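Local structure of HTH-type transcriptional regulator cbl (Escherichia coli K12, 2FYI) at residues V80-F85 with R223-S228; I66-E71 with N189-G194; H88-V93 with L177-T182. The protein is a LysR-type transcriptional regulator that may be an accessory regulator of the cys regulon, the chain here being its cofactor-binding domain. One frame throughout, in Å; residues are numbered along the deposited sequence. Where two conformers were deposited one is given.

The long strand 79-94 is the thread that joins these contacts, a worked example of how one strand can serve both lobes of a periplasmic-binding-protein-like domain. Interaction 1 uses its beginning and interaction 3 its far part, their centres about 33 Å apart on opposite sides of the centre of the chain. Interaction 2 involves a sheet neighbour, strand 189-196, and its centre lies about 12 Å from that of interaction 1 and 22 Å from that of interaction 3. Phe82 N and Leu193 O, 2.7 Å apart, probably hydrogen-bond across this neighbourhood, while Asn189 packs on His89. As in other LysR-type regulators, the cofactor site is probably the cleft between the lobes.

Interaction 1: residues V80-F85 with R223-S228; sequences VAFPWF and RQVMES
The side-chain amide nitrogen of Gln224, NE2, lies among carbon atoms at this contact. It sits 3.8 Å from Val80 CG1 and 3.7 Å from CE2 of Phe82, both van der Waals approaches. The same ring carbon, Phe82 CE2, is 3.8 Å from Gln224 OE1, which means that both polar atoms of the amide group meet one corner of the aromatic ring. The two flat groups approach obliquely, their planes 39° apart. What brings the amide there is an extended chain: CG of Gln224 points away from its own backbone nitrogen (chi1 -153°), and the atoms beyond continue outward to the strand.

Beside this amide-ring contact lies a purely apolar one. Val225 offers its CG2 methyl to the edge of the Phe82 ring, near the ring plane, with CG2 4.0 Å from CZ of Phe82. Val80 completes the meeting by directing its CB at the helix, where CG2 approaches the backbone at Val225 CA to 4.2 Å.

In the fold, this is the end of the helix 218-226 resting on the beginning of strand 79-94, within the alpha/beta architecture of the LysR cofactor-binding domain. Backbone hydrogen bonds tie Val80 to Leu195 and Phe82 to Leu193, fixing this end of the strand in the sheet, while Val225 has its own backbone hydrogen bond with Gly198, just beyond strand 189-196. Farther along the strand, Trp84 and Phe85 both hydrogen-bond through their backbones to Val191, a pattern consistent with a beta bulge. Helix 203-212 joins the packing round the contact itself: Leu209 touches Phe82, and Trp206 touches Val225.

Interaction 2: residues I66-E71 with N189-G194; sequences IGIASE and NTVWLG
Two antiparallel strands of the central sheet, 66-69 and 189-194, meet here with Gly67 facing Gly194 and Ala69 facing Trp192 as hydrogen-bonded pairs. Gly194 N gives a nearly straight bond to Gly67 O (2.8 Å, 168° at the hydrogen), and Trp192 N reaches Ala69 O at the same length. The return bonds, from Gly67 N to Gly194 O and from Ala69 N to Trp192 O, close both rings.

Ile68 and Leu193 form the intervening non-hydrogen-bonded pair. Their side chains lie side by side on one face of the sheet, and the two branches of Ile68 are shared out by its first torsion (chi1 -63°): CG1, beside the backbone nitrogen, comes 3.8 Å from Leu193 CD2, while CG2, anti to that nitrogen, meets Val191 CG1 at 3.8 Å. In this LysR-type domain strand 66-69 also pairs in parallel with strand 14-20, so the contact joins an antiparallel edge to a parallel one, and Ile68 O takes a hydrogen bond from Thr20 OG1.

Past the strand end, Ser70 OG packs 3.7 Å from Val191 CG2 and hydrogen-bonds with Trp87 NE1. The carbonyl Ser70 O lies in the plane of the Trp192 indole, at its edge, 3.9 Å from CD1 of Trp192. A water donates to both Glu71 OE2 (2.9 Å) and Asn189 OD1 (2.8 Å).

Interaction 3: residues H88-V93 with L177-T182; sequences HHSLLV and LIRLDT
Leu180 N donates to Leu91 O over 2.7 Å, and Leu91 N answers with a bond to Leu180 O. At the next hydrogen-bonded pair, Val93 and Ile178 repeat the exchange: Val93 N to Ile178 O is 3.0 Å with 174° at the hydrogen, and Ile178 N returns a bond to Val93 O. This is an antiparallel ladder, in which strand 177-180 lines the far part of strand 79-94 in the second lobe of the LysR cofactor-binding fold; strand 161-165 flanks strand 79-94 as well, through backbone bonds of Ser90 with Val164 and of Leu92 with Gly162.

Between the two hydrogen-bonded pairs stand Leu92 and Arg179, on one face. Leu92 CG lies anti to the backbone nitrogen (chi1 -176°), which carries the two methyls over to the neighbouring strand: CD2 comes 3.8 Å from Leu177 CD1, and CD1 rests 4.0 Å from Arg179 CG, against the aliphatic part of that chain. The guanidinium goes on to a salt bridge with Glu174 and a hydrogen bond with Ser168, while helix 148-157 covers this face through Val155 and Lys152. Cut back to an alanine, Leu92 would lose both methyls, which would probably leave Leu177 CD1 and the Arg179 chain without their apolar partner and open a gap on the side of helix 148-157.

Leu91, Val93 and Leu180 occupy the other face, where Val93 CG2 approaches Leu180 CD1 to 4.0 Å. At the other end of the ladder, Thr182 turns its side chain to His89: its OG1 makes a weak hydrogen bond of 3.0 Å to His89 O, and its methyl CG2 packs 3.8 Å from Leu91 CB.

Interaction 1: residues V80-F85 with R223-S228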
loop_
_atom_site.group_PDB
_atom_site.type_symbol
_atom_site.label_atom_id
_atom_site.label_comp_id
_atom_site.label_asym_id
_atom_site.label_seq_id
_atom_site.Cartn_x
_atom_site.Cartn_y
_atom_site.Cartn_z
ATOM N N VAL A 80 -6.100 10.944 21.993
ATOM C CA VAL A 80 -7.148 10.248 22.728
ATOM C C VAL A 80 -7.789 9.285 21.723
ATOM O O VAL A 80 -8.204 9.724 20.642
ATOM C CB VAL A 80 -8.237 11.243 23.169
ATOM C CG1 VAL A 80 -9.366 10.523 23.867
ATOM C CG2 VAL A 80 -7.659 12.324 24.061
ATOM N N ALA A 81 -7.889 8.001 22.056
ATOM C CA ALA A 81 -8.347 7.043 21.074
ATOM C C ALA A 81 -9.545 6.258 21.558
ATOM O O ALA A 81 -9.630 5.892 22.729
ATOM C CB ALA A 81 -7.227 6.118 20.702
ATOM N N PHE A 82 -10.473 5.994 20.643
ATOM C CA PHE A 82 -11.646 5.192 20.959
ATOM C C PHE A 82 -11.632 3.975 20.067
ATOM O O PHE A 82 -11.237 4.058 18.896
ATOM C CB PHE A 82 -12.912 5.979 20.682
ATOM C CG PHE A 82 -12.944 7.329 21.320
ATOM C CD1 PHE A 82 -12.342 8.418 20.710
ATOM C CD2 PHE A 82 -13.617 7.537 22.516
ATOM C CE1 PHE A 82 -12.395 9.707 21.302
ATOM C CE2 PHE A 82 -13.669 8.820 23.110
ATOM C CZ PHE A 82 -13.055 9.895 22.499
ATOM N N PRO A 83 -12.071 2.841 20.624
ATOM C CA PRO A 83 -12.163 1.556 19.912
ATOM C C PRO A 83 -13.269 1.568 18.861
ATOM O O PRO A 83 -14.402 1.924 19.153
ATOM C CB PRO A 83 -12.447 0.552 21.037
ATOM C CG PRO A 83 -12.952 1.358 22.176
ATOM C CD PRO A 83 -12.505 2.770 22.030
ATOM N N TRP A 84 -12.939 1.207 17.640
ATOM C CA TRP A 84 -13.956 1.118 16.625
ATOM C C TRP A 84 -14.519 -0.309 16.520
ATOM O O TRP A 84 -15.715 -0.514 16.726
ATOM C CB TRP A 84 -13.452 1.663 15.309
ATOM C CG TRP A 84 -14.454 1.635 14.247
ATOM C CD1 TRP A 84 -15.799 1.408 14.377
ATOM C CD2 TRP A 84 -14.214 1.875 12.865
ATOM N NE1 TRP A 84 -16.409 1.492 13.158
ATOM C CE2 TRP A 84 -15.456 1.773 12.207
ATOM C CE3 TRP A 84 -13.068 2.166 12.117
ATOM C CZ2 TRP A 84 -15.579 1.937 10.830
ATOM C CZ3 TRP A 84 -13.195 2.334 10.755
ATOM C CH2 TRP A 84 -14.441 2.210 10.124
ATOM N N PHE A 85 -13.675 -1.292 16.238
ATOM C CA PHE A 85 -14.093 -2.690 16.298
ATOM C C PHE A 85 -12.867 -3.582 16.473
ATOM O O PHE A 85 -11.730 -3.110 16.361
ATOM C CB PHE A 85 -14.874 -3.092 15.051
ATOM C CG PHE A 85 -14.102 -2.915 13.799
ATOM C CD1 PHE A 85 -13.228 -3.905 13.366
ATOM C CD2 PHE A 85 -14.191 -1.718 13.073
ATOM C CE1 PHE A 85 -12.474 -3.735 12.210
ATOM C CE2 PHE A 85 -13.429 -1.528 11.902
ATOM C CZ PHE A 85 -12.562 -2.545 11.469
ATOM N N ARG A 223 -16.471 14.956 26.074
ATOM C CA ARG A 223 -16.138 15.055 27.487
ATOM C C ARG A 223 -14.759 14.521 27.749
ATOM O O ARG A 223 -14.001 15.059 28.538
ATOM C CB ARG A 223 -17.131 14.234 28.280
ATOM C CG ARG A 223 -17.285 14.635 29.727
ATOM C CD ARG A 223 -18.371 13.750 30.377
ATOM N NE ARG A 223 -19.619 13.751 29.598
ATOM C CZ ARG A 223 -20.632 14.613 29.764
ATOM N NH1 ARG A 223 -20.583 15.561 30.702
ATOM N NH2 ARG A 223 -21.714 14.520 28.992
ATOM N N GLN A 224 -14.446 13.449 27.051
ATOM C CA GLN A 224 -13.237 12.686 27.278
ATOM C C GLN A 224 -12.027 13.200 26.507
ATOM O O GLN A 224 -10.902 13.052 26.950
ATOM C CB GLN A 224 -13.524 11.256 26.903
ATOM C CG GLN A 224 -12.700 10.270 27.627
ATOM C CD GLN A 224 -12.754 8.959 26.912
ATOM O OE1 GLN A 224 -13.790 8.289 26.912
ATOM N NE2 GLN A 224 -11.655 8.595 26.247
ATOM N N VAL A 225 -12.268 13.796 25.351
ATOM C CA VAL A 225 -11.243 14.535 24.628
ATOM C C VAL A 225 -10.844 15.796 25.386
ATOM O O VAL A 225 -9.734 16.298 25.252
ATOM C CB VAL A 225 -11.775 14.993 23.267
ATOM C CG1 VAL A 225 -10.788 15.909 22.591
ATOM C CG2 VAL A 225 -12.094 13.814 22.406
ATOM N N MET A 226 -11.757 16.318 26.186
ATOM C CA MET A 226 -11.576 17.653 26.686
ATOM C C MET A 226 -11.074 17.667 28.113
ATOM O O MET A 226 -10.380 18.600 28.518
ATOM C CB MET A 226 -12.888 18.414 26.588
ATOM C CG MET A 226 -12.702 19.843 26.203
ATOM S SD MET A 226 -12.109 19.981 24.516
ATOM C CE MET A 226 -13.556 19.431 23.622
ATOM N N GLU A 227 -11.416 16.616 28.858
ATOM C CA GLU A 227 -11.265 16.560 30.325
ATOM C C GLU A 227 -9.907 17.000 30.892
ATOM O O GLU A 227 -9.826 17.424 32.052
ATOM C CB GLU A 227 -11.576 15.149 30.827
ATOM C CG GLU A 227 -10.799 14.065 30.060
ATOM C CD GLU A 227 -10.626 12.791 30.863
ATOM O OE1 GLU A 227 -10.724 12.860 32.107
ATOM O OE2 GLU A 227 -10.391 11.725 30.255
ATOM N N SER A 228 -8.845 16.886 30.089
ATOM C CA SER A 228 -7.492 17.246 30.549
ATOM C C SER A 228 -7.117 18.710 30.244
ATOM O O SER A 228 -7.412 19.233 29.163
ATOM C CB SER A 228 -6.446 16.276 29.971
ATOM O OG SER A 228 -6.558 14.994 30.562
#

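Interaction 2: residues I66-E71 with N189-G194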
loop_
_atom_site.group_PDB
_atom_site.type_symbol
_atom_site.label_atom_id
_atom_site.label_comp_id
_atom_site.label_asym_id
_atom_site.label_seq_id
_atom_site.Cartn_x
_atom_site.Cartn_y
_atom_site.Cartn_z
ATOM N N ILE A 66 -9.179 13.380 12.118
ATOM C CA ILE A 66 -9.335 12.051 12.725
ATOM C C ILE A 66 -8.266 11.084 12.216
ATOM O O ILE A 66 -7.978 11.065 11.019
ATOM C CB ILE A 66 -10.700 11.442 12.360
ATOM C CG1 ILE A 66 -11.809 12.408 12.726
ATOM C CG2 ILE A 66 -10.938 10.157 13.086
ATOM C CD1 ILE A 66 -13.077 12.093 12.059
ATOM N N GLY A 67 -7.683 10.287 13.114
ATOM C CA GLY A 67 -6.709 9.284 12.720
ATOM C C GLY A 67 -7.306 7.909 12.935
ATOM O O GLY A 67 -7.960 7.668 13.956
ATOM N N ILE A 68 -7.101 7.003 11.979
ATOM C CA ILE A 68 -7.644 5.645 12.116
ATOM C C ILE A 68 -6.605 4.598 11.782
ATOM O O ILE A 68 -6.114 4.526 10.640
ATOM C CB ILE A 68 -8.856 5.423 11.209
ATOM C CG1 ILE A 68 -9.994 6.372 11.611
ATOM C CG2 ILE A 68 -9.302 3.990 11.282
ATOM C CD1 ILE A 68 -10.843 6.864 10.438
ATOM N N ALA A 69 -6.266 3.790 12.785
ATOM C CA ALA A 69 -5.236 2.757 12.630
ATOM C C ALA A 69 -5.355 1.725 13.737
ATOM O O ALA A 69 -6.090 1.927 14.717
ATOM C CB ALA A 69 -3.873 3.376 12.642
ATOM N N SER A 70 -4.645 0.607 13.584
ATOM C CA SER A 70 -4.644 -0.426 14.638
ATOM C C SER A 70 -3.493 -0.244 15.616
ATOM O O SER A 70 -3.497 -0.830 16.671
ATOM C CB SER A 70 -4.570 -1.840 14.046
ATOM O OG SER A 70 -5.748 -2.224 13.361
ATOM N N GLU A 71 -2.501 0.559 15.258
ATOM C CA GLU A 71 -1.311 0.673 16.078
ATOM C C GLU A 71 -1.089 2.106 16.545
ATOM O O GLU A 71 -1.585 3.061 15.947
ATOM C CB GLU A 71 -0.086 0.179 15.305
ATOM C CG GLU A 71 -0.236 -1.232 14.715
ATOM C CD GLU A 71 -0.151 -2.362 15.784
ATOM O OE1 GLU A 71 0.383 -2.122 16.907
ATOM O OE2 GLU A 71 -0.606 -3.501 15.484
ATOM N N ASN A 189 -7.012 -7.868 17.424
ATOM C CA ASN A 189 -6.498 -6.500 17.318
ATOM C C ASN A 189 -7.645 -5.521 17.442
ATOM O O ASN A 189 -8.809 -5.901 17.356
ATOM C CB ASN A 189 -5.844 -6.311 15.959
ATOM C CG ASN A 189 -4.815 -7.373 15.673
ATOM O OD1 ASN A 189 -3.670 -7.283 16.128
ATOM N ND2 ASN A 189 -5.218 -8.402 14.943
ATOM N N THR A 190 -7.326 -4.252 17.614
ATOM C CA THR A 190 -8.371 -3.246 17.682
ATOM C C THR A 190 -8.074 -2.112 16.741
ATOM O O THR A 190 -6.911 -1.731 16.557
ATOM C CB THR A 190 -8.448 -2.627 19.042
ATOM O OG1 THR A 190 -8.668 -3.652 20.002
ATOM C CG2 THR A 190 -9.589 -1.662 19.068
ATOM N N VAL A 191 -9.115 -1.560 16.135
ATOM C CA VAL A 191 -8.908 -0.408 15.284
ATOM C C VAL A 191 -9.368 0.792 16.064
ATOM O O VAL A 191 -10.488 0.804 16.556
ATOM C CB VAL A 191 -9.720 -0.464 14.019
ATOM C CG1 VAL A 191 -9.415 0.760 13.233
ATOM C CG2 VAL A 191 -9.363 -1.667 13.247
ATOM N N TRP A 192 -8.497 1.796 16.164
ATOM C CA TRP A 192 -8.767 2.984 16.945
ATOM C C TRP A 192 -9.119 4.171 16.098
ATOM O O TRP A 192 -8.630 4.344 14.961
ATOM C CB TRP A 192 -7.562 3.347 17.785
ATOM C CG TRP A 192 -7.137 2.245 18.682
ATOM C CD1 TRP A 192 -6.224 1.272 18.405
ATOM C CD2 TRP A 192 -7.602 1.998 20.012
ATOM N NE1 TRP A 192 -6.102 0.422 19.484
ATOM C CE2 TRP A 192 -6.928 0.845 20.483
ATOM C CE3 TRP A 192 -8.516 2.637 20.848
ATOM C CZ2 TRP A 192 -7.128 0.321 21.733
ATOM C CZ3 TRP A 192 -8.721 2.108 22.121
ATOM C CH2 TRP A 192 -8.025 0.953 22.543
ATOM N N LEU A 193 -9.973 4.998 16.679
ATOM C CA LEU A 193 -10.302 6.279 16.154
ATOM C C LEU A 193 -9.650 7.246 17.129
ATOM O O LEU A 193 -9.955 7.213 18.331
ATOM C CB LEU A 193 -11.792 6.435 16.240
ATOM C CG LEU A 193 -12.573 5.405 15.443
ATOM C CD1 LEU A 193 -13.852 5.047 16.179
ATOM C CD2 LEU A 193 -12.846 5.946 14.028
ATOM N N GLY A 194 -8.739 8.080 16.626
ATOM C CA GLY A 194 -8.044 9.036 17.474
ATOM C C GLY A 194 -8.319 10.493 17.131
ATOM O O GLY A 194 -8.585 10.835 15.980
HETATM O O HOH W 1 -2.407 -4.976 17.182
#

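Interaction 3: residues H88-V93 with L177-T182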
loop_
_atom_site.group_PDB
_atom_site.type_symbol
_atom_site.label_atom_id
_atom_site.label_comp_id
_atom_site.label_asym_id
_atom_site.label_seq_id
_atom_site.Cartn_x
_atom_site.Cartn_y
_atom_site.Cartn_z
ATOM N N HIS A 88 -9.239 -10.126 13.667
ATOM C CA HIS A 88 -8.229 -11.169 13.769
ATOM C C HIS A 88 -7.555 -11.418 12.447
ATOM O O HIS A 88 -8.121 -11.164 11.379
ATOM C CB HIS A 88 -8.883 -12.481 14.137
ATOM C CG HIS A 88 -9.275 -12.586 15.569
ATOM N ND1 HIS A 88 -8.453 -13.150 16.520
ATOM C CD2 HIS A 88 -10.407 -12.229 16.213
ATOM C CE1 HIS A 88 -9.055 -13.126 17.694
ATOM N NE2 HIS A 88 -10.242 -12.576 17.534
ATOM N N HIS A 89 -6.357 -11.980 12.507
ATOM C CA HIS A 89 -5.707 -12.423 11.282
ATOM C C HIS A 89 -6.276 -13.743 10.824
ATOM O O HIS A 89 -6.673 -14.595 11.631
ATOM C CB HIS A 89 -4.225 -12.608 11.496
ATOM C CG HIS A 89 -3.495 -11.339 11.762
ATOM N ND1 HIS A 89 -3.026 -11.002 13.013
ATOM C CD2 HIS A 89 -3.159 -10.320 10.942
ATOM C CE1 HIS A 89 -2.430 -9.828 12.950
ATOM N NE2 HIS A 89 -2.491 -9.395 11.702
ATOM N N SER A 90 -6.304 -13.943 9.524
ATOM C CA SER A 90 -6.559 -15.280 9.072
ATOM C C SER A 90 -5.497 -15.758 8.067
ATOM O O SER A 90 -4.587 -15.016 7.695
ATOM C CB SER A 90 -8.012 -15.468 8.634
ATOM O OG SER A 90 -8.292 -14.812 7.422
ATOM N N LEU A 91 -5.563 -17.029 7.692
ATOM C CA LEU A 91 -4.472 -17.626 6.932
ATOM C C LEU A 91 -4.930 -17.753 5.502
ATOM O O LEU A 91 -5.979 -18.334 5.234
ATOM C CB LEU A 91 -4.090 -18.987 7.530
ATOM C CG LEU A 91 -2.857 -19.682 6.945
ATOM C CD1 LEU A 91 -1.654 -18.809 7.078
ATOM C CD2 LEU A 91 -2.584 -20.982 7.625
ATOM N N LEU A 92 -4.169 -17.175 4.581
ATOM C CA LEU A 92 -4.537 -17.208 3.151
ATOM C C LEU A 92 -3.664 -18.188 2.353
ATOM O O LEU A 92 -2.456 -18.030 2.281
ATOM C CB LEU A 92 -4.448 -15.800 2.556
ATOM C CG LEU A 92 -4.869 -15.570 1.101
ATOM C CD1 LEU A 92 -6.331 -15.845 0.935
ATOM C CD2 LEU A 92 -4.549 -14.144 0.655
ATOM N N VAL A 93 -4.259 -19.210 1.768
ATOM C CA VAL A 93 -3.454 -20.235 1.083
ATOM C C VAL A 93 -4.042 -20.627 -0.253
ATOM O O VAL A 93 -5.226 -20.453 -0.472
ATOM C CB VAL A 93 -3.350 -21.539 1.889
ATOM C CG1 VAL A 93 -2.674 -21.269 3.204
ATOM C CG2 VAL A 93 -4.716 -22.152 2.106
ATOM N N LEU A 177 -7.742 -18.938 -4.121
ATOM C CA LEU A 177 -7.183 -18.910 -2.798
ATOM C C LEU A 177 -8.314 -19.192 -1.846
ATOM O O LEU A 177 -9.480 -19.023 -2.198
ATOM C CB LEU A 177 -6.607 -17.538 -2.493
ATOM C CG LEU A 177 -5.589 -16.951 -3.452
ATOM C CD1 LEU A 177 -5.014 -15.718 -2.801
ATOM C CD2 LEU A 177 -4.507 -17.960 -3.768
ATOM N N ILE A 178 -7.967 -19.600 -0.630
ATOM C CA ILE A 178 -8.947 -19.886 0.416
ATOM C C ILE A 178 -8.438 -19.344 1.757
ATOM O O ILE A 178 -7.226 -19.351 2.016
ATOM C CB ILE A 178 -9.252 -21.406 0.478
ATOM C CG1 ILE A 178 -10.095 -21.759 1.700
ATOM C CG2 ILE A 178 -7.968 -22.219 0.447
ATOM C CD1 ILE A 178 -10.758 -23.135 1.601
ATOM N N ARG A 179 -9.350 -18.845 2.590
ATOM C CA ARG A 179 -8.990 -18.346 3.926
ATOM C C ARG A 179 -9.197 -19.422 4.997
ATOM O O ARG A 179 -10.273 -19.945 5.126
ATOM C CB ARG A 179 -9.809 -17.096 4.250
ATOM C CG ARG A 179 -9.154 -15.815 3.780
ATOM C CD ARG A 179 -10.146 -14.747 3.236
ATOM N NE ARG A 179 -9.424 -13.661 2.543
ATOM C CZ ARG A 179 -8.767 -12.666 3.167
ATOM N NH1 ARG A 179 -8.769 -12.584 4.503
ATOM N NH2 ARG A 179 -8.120 -11.739 2.459
ATOM N N LEU A 180 -8.170 -19.780 5.748
ATOM C CA LEU A 180 -8.362 -20.744 6.828
ATOM C C LEU A 180 -8.430 -19.995 8.164
ATOM O O LEU A 180 -7.673 -19.024 8.398
ATOM C CB LEU A 180 -7.244 -21.772 6.837
ATOM C CG LEU A 180 -6.951 -22.534 5.530
ATOM C CD1 LEU A 180 -5.841 -23.578 5.629
ATOM C CD2 LEU A 180 -8.225 -23.159 5.072
ATOM N N ASP A 181 -9.355 -20.409 9.023
ATOM C CA ASP A 181 -9.677 -19.671 10.242
ATOM C C ASP A 181 -8.601 -19.922 11.297
ATOM O O ASP A 181 -8.369 -21.064 11.688
ATOM C CB ASP A 181 -11.047 -20.146 10.751
ATOM C CG ASP A 181 -11.417 -19.576 12.138
ATOM O OD1 ASP A 181 -10.507 -19.291 12.940
ATOM O OD2 ASP A 181 -12.630 -19.427 12.446
ATOM N N THR A 182 -7.944 -18.862 11.763
ATOM C CA THR A 182 -6.924 -19.013 12.796
ATOM C C THR A 182 -7.152 -18.132 14.018
ATOM O O THR A 182 -6.203 -17.732 14.675
ATOM C CB THR A 182 -5.507 -18.722 12.253
ATOM O OG1 THR A 182 -5.429 -17.364 11.785
ATOM C CG2 THR A 182 -5.164 -19.657 11.127
HETATM O O HOH W 2 -8.803 -16.507 11.452
#